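PDB 5F06: glutathione S-transferase family protein, which probably conjugates glutathione to electrophilic substrates for detoxification, as a dimeric Phi-class glutathione transferase. Local coordinates for residues A[107-119]-A[169-181]. Sequence-based numbering, arbitrary orientation. Where two conformers were deposited one is given.
Sequences YNPAIAPIVFQFM and HLPYTYYLMKTPA
Thr-173 OG1 takes a hydrogen bond from Tyr-107 OH at 2.8 Å and donates its own hydrogen to His-169 O at 2.6 Å, so the hydroxyl both accepts and donates. The Tyr-107 ring, swung out by CG lying anti to its backbone N (chi1 -166°), receives His-169 edge-on, with CD2 3.3 Å above the ring plane and over its centre. The planes stand at 71°, a T-shaped pair; the histidine is held in turn by Ala-165 O and Tyr-147 OH. A phenylalanine in place of Tyr-107 could keep this stack but would probably leave Thr-173 OG1 without its donor. Farther along, Tyr-172 fits as a knob among Asn-108, Ile-111, Ala-112 and Val-115. Its ring turns one face to Ala-112 CA, a CH-pi contact 4.1 Å from the centroid, while a water joins its OH to Ala-112 O. At the far end Thr-179 CB lies over the Phe-118 ring, 3.9 Å from its centroid, as Thr-179 OG1 bonds back to Leu-176 O. Polar links thus fix the start of a largely apolar interface, mostly helix against helix, that runs on into the Leu-176 to Thr-179 turn; its Tyr-172 side chain lies about 5 Å from bound glutathione, nearest atoms.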
loop_
_atom_site.group_PDB
_atom_site.type_symbol
_atom_site.label_atom_id
_atom_site.label_comp_id
_atom_site.label_asym_id
_atom_site.label_seq_id
_atom_site.Cartn_x
_atom_site.Cartn_y
_atom_site.Cartn_z
ATOM N N TYR A 107 -4.995 2.200 7.630
ATOM C CA TYR A 107 -4.357 2.527 8.901
ATOM C C TYR A 107 -3.287 3.617 8.740
ATOM O O TYR A 107 -3.325 4.637 9.433
ATOM C CB TYR A 107 -3.740 1.276 9.528
ATOM C CG TYR A 107 -3.354 1.416 10.989
ATOM C CD1 TYR A 107 -2.090 1.864 11.356
ATOM C CD2 TYR A 107 -4.245 1.076 11.998
ATOM C CE1 TYR A 107 -1.730 1.983 12.690
ATOM C CE2 TYR A 107 -3.893 1.188 13.332
ATOM C CZ TYR A 107 -2.637 1.638 13.672
ATOM O OH TYR A 107 -2.294 1.754 15.000
ATOM N N ASN A 108 -2.349 3.419 7.821
ATOM C CA ASN A 108 -1.204 4.321 7.722
ATOM C C ASN A 108 -1.572 5.760 7.332
ATOM O O ASN A 108 -1.010 6.705 7.886
ATOM C CB ASN A 108 -0.173 3.778 6.733
ATOM C CG ASN A 108 1.141 4.534 6.803
ATOM O OD1 ASN A 108 1.794 4.573 7.850
ATOM N ND2 ASN A 108 1.531 5.152 5.695
ATOM N N PRO A 109 -2.508 5.936 6.383
ATOM C CA PRO A 109 -2.856 7.310 5.996
ATOM C C PRO A 109 -3.506 8.104 7.130
ATOM O O PRO A 109 -3.518 9.332 7.075
ATOM C CB PRO A 109 -3.837 7.115 4.835
ATOM C CG PRO A 109 -3.577 5.748 4.325
ATOM C CD PRO A 109 -3.175 4.946 5.523
ATOM N N ALA A 110 -4.034 7.408 8.135
ATOM C CA ALA A 110 -4.670 8.055 9.277
ATOM C C ALA A 110 -3.685 8.284 10.429
ATOM O O ALA A 110 -3.750 9.310 11.101
ATOM C CB ALA A 110 -5.863 7.224 9.754
ATOM N N ILE A 111 -2.772 7.344 10.657
ATOM C CA ILE A 111 -1.846 7.473 11.787
ATOM C C ILE A 111 -0.612 8.308 11.433
ATOM O O ILE A 111 -0.057 8.997 12.293
ATOM C CB ILE A 111 -1.395 6.088 12.316
ATOM C CG1 ILE A 111 -0.664 6.250 13.647
ATOM C CG2 ILE A 111 -0.535 5.352 11.293
ATOM C CD1 ILE A 111 -0.530 4.969 14.433
ATOM N N ALA A 112 -0.188 8.270 10.174
ATOM C CA ALA A 112 1.024 8.984 9.780
ATOM C C ALA A 112 0.935 10.492 10.080
ATOM O O ALA A 112 1.872 11.060 10.642
ATOM C CB ALA A 112 1.328 8.748 8.301
ATOM N N PRO A 113 -0.182 11.147 9.718
ATOM C CA PRO A 113 -0.251 12.592 9.974
ATOM C C PRO A 113 -0.219 12.941 11.463
ATOM O O PRO A 113 0.291 13.999 11.834
ATOM C CB PRO A 113 -1.596 13.001 9.356
ATOM C CG PRO A 113 -1.958 11.905 8.429
ATOM C CD PRO A 113 -1.392 10.662 9.033
ATOM N N ILE A 114 -0.763 12.069 12.303
ATOM C CA ILE A 114 -0.746 12.304 13.742
ATOM C C ILE A 114 0.698 12.373 14.227
ATOM O O ILE A 114 1.098 13.320 14.905
ATOM C CB ILE A 114 -1.502 11.193 14.508
ATOM C CG1 ILE A 114 -2.964 11.149 14.059
ATOM C CG2 ILE A 114 -1.402 11.417 16.010
ATOM C CD1 ILE A 114 -3.756 9.964 14.612
ATOM N N VAL A 115 1.482 11.367 13.855
ATOM C CA VAL A 115 2.861 11.269 14.305
ATOM C C VAL A 115 3.700 12.379 13.680
ATOM O O VAL A 115 4.604 12.917 14.324
ATOM C CB VAL A 115 3.457 9.886 13.966
ATOM C CG1 VAL A 115 4.959 9.845 14.219
ATOM C CG2 VAL A 115 2.757 8.809 14.784
ATOM N N PHE A 116 3.395 12.719 12.431
ATOM C CA PHE A 116 4.108 13.787 11.744
ATOM C C PHE A 116 3.963 15.094 12.513
ATOM O O PHE A 116 4.942 15.796 12.764
ATOM C CB PHE A 116 3.591 13.971 10.317
ATOM C CG PHE A 116 4.278 15.079 9.569
ATOM C CD1 PHE A 116 5.419 14.826 8.825
ATOM C CD2 PHE A 116 3.788 16.375 9.618
ATOM C CE1 PHE A 116 6.057 15.847 8.140
ATOM C CE2 PHE A 116 4.420 17.396 8.938
ATOM C CZ PHE A 116 5.555 17.133 8.197
ATOM N N GLN A 117 2.733 15.419 12.884
ATOM C CA GLN A 117 2.460 16.673 13.574
ATOM C C GLN A 117 3.155 16.736 14.938
ATOM O O GLN A 117 3.729 17.766 15.303
ATOM C CB GLN A 117 0.949 16.867 13.734
ATOM C CG GLN A 117 0.233 17.248 12.438
ATOM C CD GLN A 117 0.789 18.513 11.809
ATOM O OE1 GLN A 117 1.148 19.461 12.507
ATOM N NE2 GLN A 117 0.870 18.529 10.480
ATOM N N PHE A 118 3.122 15.636 15.683
ATOM C CA PHE A 118 3.752 15.594 16.994
ATOM C C PHE A 118 5.286 15.548 16.945
ATOM O O PHE A 118 5.952 16.221 17.731
ATOM C CB PHE A 118 3.246 14.381 17.786
ATOM C CG PHE A 118 1.892 14.579 18.417
ATOM C CD1 PHE A 118 1.706 15.516 19.418
ATOM C CD2 PHE A 118 0.811 13.806 18.024
ATOM C CE1 PHE A 118 0.462 15.692 20.006
ATOM C CE2 PHE A 118 -0.431 13.976 18.605
ATOM C CZ PHE A 118 -0.605 14.916 19.600
ATOM N N MET A 119 5.828 14.757 16.023
ATOM C CA MET A 119 7.251 14.418 16.034
ATOM C C MET A 119 8.071 15.142 14.967
ATOM O O MET A 119 9.231 15.477 15.199
ATOM C CB MET A 119 7.426 12.906 15.856
ATOM C CG MET A 119 6.684 12.062 16.884
ATOM S SD MET A 119 7.123 12.488 18.582
ATOM C CE MET A 119 6.303 11.170 19.479
ATOM N N HIS A 169 2.334 -2.414 11.547
ATOM C CA HIS A 169 1.699 -1.413 12.417
ATOM C C HIS A 169 2.598 -0.919 13.550
ATOM O O HIS A 169 2.291 0.077 14.203
ATOM C CB HIS A 169 0.430 -1.982 13.054
ATOM C CG HIS A 169 -0.688 -2.221 12.093
ATOM N ND1 HIS A 169 -0.725 -3.308 11.248
ATOM C CD2 HIS A 169 -1.821 -1.521 11.855
ATOM C CE1 HIS A 169 -1.828 -3.265 10.526
ATOM N NE2 HIS A 169 -2.514 -2.192 10.876
ATOM N N LEU A 170 3.686 -1.629 13.807
ATOM C CA LEU A 170 4.450 -1.402 15.027
ATOM C C LEU A 170 5.064 0.001 15.133
ATOM O O LEU A 170 4.907 0.654 16.163
ATOM C CB LEU A 170 5.551 -2.461 15.169
ATOM C CG LEU A 170 5.078 -3.843 15.645
ATOM C CD1 LEU A 170 6.189 -4.867 15.472
ATOM C CD2 LEU A 170 4.615 -3.817 17.102
ATOM N N PRO A 171 5.751 0.478 14.078
ATOM C CA PRO A 171 6.536 1.702 14.301
ATOM C C PRO A 171 5.703 2.968 14.525
ATOM O O PRO A 171 5.976 3.666 15.497
ATOM C CB PRO A 171 7.375 1.822 13.020
ATOM C CG PRO A 171 7.377 0.470 12.427
ATOM C CD PRO A 171 6.042 -0.117 12.763
ATOM N N TYR A 172 4.724 3.265 13.673
ATOM C CA TYR A 172 3.932 4.482 13.868
ATOM C C TYR A 172 3.110 4.386 15.148
ATOM O O TYR A 172 2.913 5.377 15.851
ATOM C CB TYR A 172 3.008 4.748 12.678
ATOM C CG TYR A 172 3.607 5.644 11.619
ATOM C CD1 TYR A 172 4.156 6.875 11.948
ATOM C CD2 TYR A 172 3.614 5.265 10.284
ATOM C CE1 TYR A 172 4.708 7.694 10.989
ATOM C CE2 TYR A 172 4.164 6.083 9.314
ATOM C CZ TYR A 172 4.710 7.296 9.676
ATOM O OH TYR A 172 5.255 8.112 8.714
ATOM N N THR A 173 2.636 3.188 15.460
ATOM C CA THR A 173 1.831 3.019 16.654
ATOM C C THR A 173 2.712 3.235 17.879
ATOM O O THR A 173 2.277 3.841 18.857
ATOM C CB THR A 173 1.159 1.640 16.700
ATOM O OG1 THR A 173 0.441 1.421 15.480
ATOM C CG2 THR A 173 0.183 1.556 17.868
ATOM N N TYR A 174 3.960 2.778 17.817
ATOM C CA TYR A 174 4.874 2.944 18.942
ATOM C C TYR A 174 5.001 4.420 19.309
ATOM O O TYR A 174 4.984 4.785 20.488
ATOM C CB TYR A 174 6.255 2.358 18.629
ATOM C CG TYR A 174 7.186 2.419 19.816
ATOM C CD1 TYR A 174 6.963 1.620 20.929
ATOM C CD2 TYR A 174 8.270 3.284 19.836
ATOM C CE1 TYR A 174 7.793 1.672 22.020
ATOM C CE2 TYR A 174 9.110 3.342 20.931
ATOM C CZ TYR A 174 8.866 2.532 22.018
ATOM O OH TYR A 174 9.691 2.579 23.118
ATOM N N TYR A 175 5.108 5.273 18.298
ATOM C CA TYR A 175 5.239 6.702 18.543
ATOM C C TYR A 175 3.906 7.335 18.938
ATOM O O TYR A 175 3.876 8.246 19.768
ATOM C CB TYR A 175 5.816 7.400 17.314
ATOM C CG TYR A 175 7.330 7.321 17.197
ATOM C CD1 TYR A 175 8.141 7.271 18.329
ATOM C CD2 TYR A 175 7.949 7.314 15.958
ATOM C CE1 TYR A 175 9.516 7.206 18.225
ATOM C CE2 TYR A 175 9.331 7.251 15.847
ATOM C CZ TYR A 175 10.105 7.199 16.986
ATOM O OH TYR A 175 11.477 7.141 16.895
ATOM N N LEU A 176 2.808 6.855 18.355
ATOM C CA LEU A 176 1.480 7.329 18.736
ATOM C C LEU A 176 1.261 7.146 20.236
ATOM O O LEU A 176 0.706 8.018 20.909
ATOM C CB LEU A 176 0.393 6.588 17.952
ATOM C CG LEU A 176 -1.062 6.947 18.274
ATOM C CD1 LEU A 176 -1.596 7.985 17.308
ATOM C CD2 LEU A 176 -1.942 5.709 18.268
ATOM N N MET A 177 1.719 6.017 20.766
ATOM C CA MET A 177 1.468 5.688 22.165
ATOM C C MET A 177 2.252 6.588 23.117
ATOM O O MET A 177 2.018 6.570 24.325
ATOM C CB MET A 177 1.800 4.219 22.431
ATOM C CG MET A 177 0.876 3.245 21.700
ATOM S SD MET A 177 -0.877 3.524 22.015
ATOM C CE MET A 177 -0.997 2.951 23.704
ATOM N N LYS A 178 3.172 7.377 22.573
ATOM C CA LYS A 178 3.913 8.353 23.367
ATOM C C LYS A 178 3.160 9.678 23.473
ATOM O O LYS A 178 3.532 10.546 24.262
ATOM C CB LYS A 178 5.297 8.603 22.758
ATOM C CG LYS A 178 6.185 7.374 22.682
ATOM C CD LYS A 178 7.541 7.732 22.099
ATOM C CE LYS A 178 8.497 6.554 22.135
ATOM N NZ LYS A 178 8.891 6.190 23.527
ATOM N N THR A 179 2.109 9.826 22.669
ATOM C CA THR A 179 1.353 11.074 22.588
ATOM C C THR A 179 -0.015 10.937 23.263
ATOM O O THR A 179 -0.423 9.833 23.629
ATOM C CB THR A 179 1.140 11.512 21.116
ATOM O OG1 THR A 179 0.078 10.750 20.527
ATOM C CG2 THR A 179 2.416 11.338 20.294
ATOM N N PRO A 180 -0.735 12.058 23.424
ATOM C CA PRO A 180 -2.095 11.975 23.973
ATOM C C PRO A 180 -3.031 11.135 23.103
ATOM O O PRO A 180 -4.027 10.607 23.604
ATOM C CB PRO A 180 -2.551 13.436 24.006
ATOM C CG PRO A 180 -1.294 14.225 24.078
ATOM C CD PRO A 180 -0.300 13.458 23.255
ATOM N N ALA A 181 -2.707 11.018 21.818
ATOM C CA ALA A 181 -3.521 10.246 20.884
ATOM C C ALA A 181 -3.469 8.749 21.191
ATOM O O ALA A 181 -4.195 7.966 20.589
ATOM C CB ALA A 181 -3.076 10.507 19.450
HETATM O O HOH W 1 4.462 10.731 9.090
#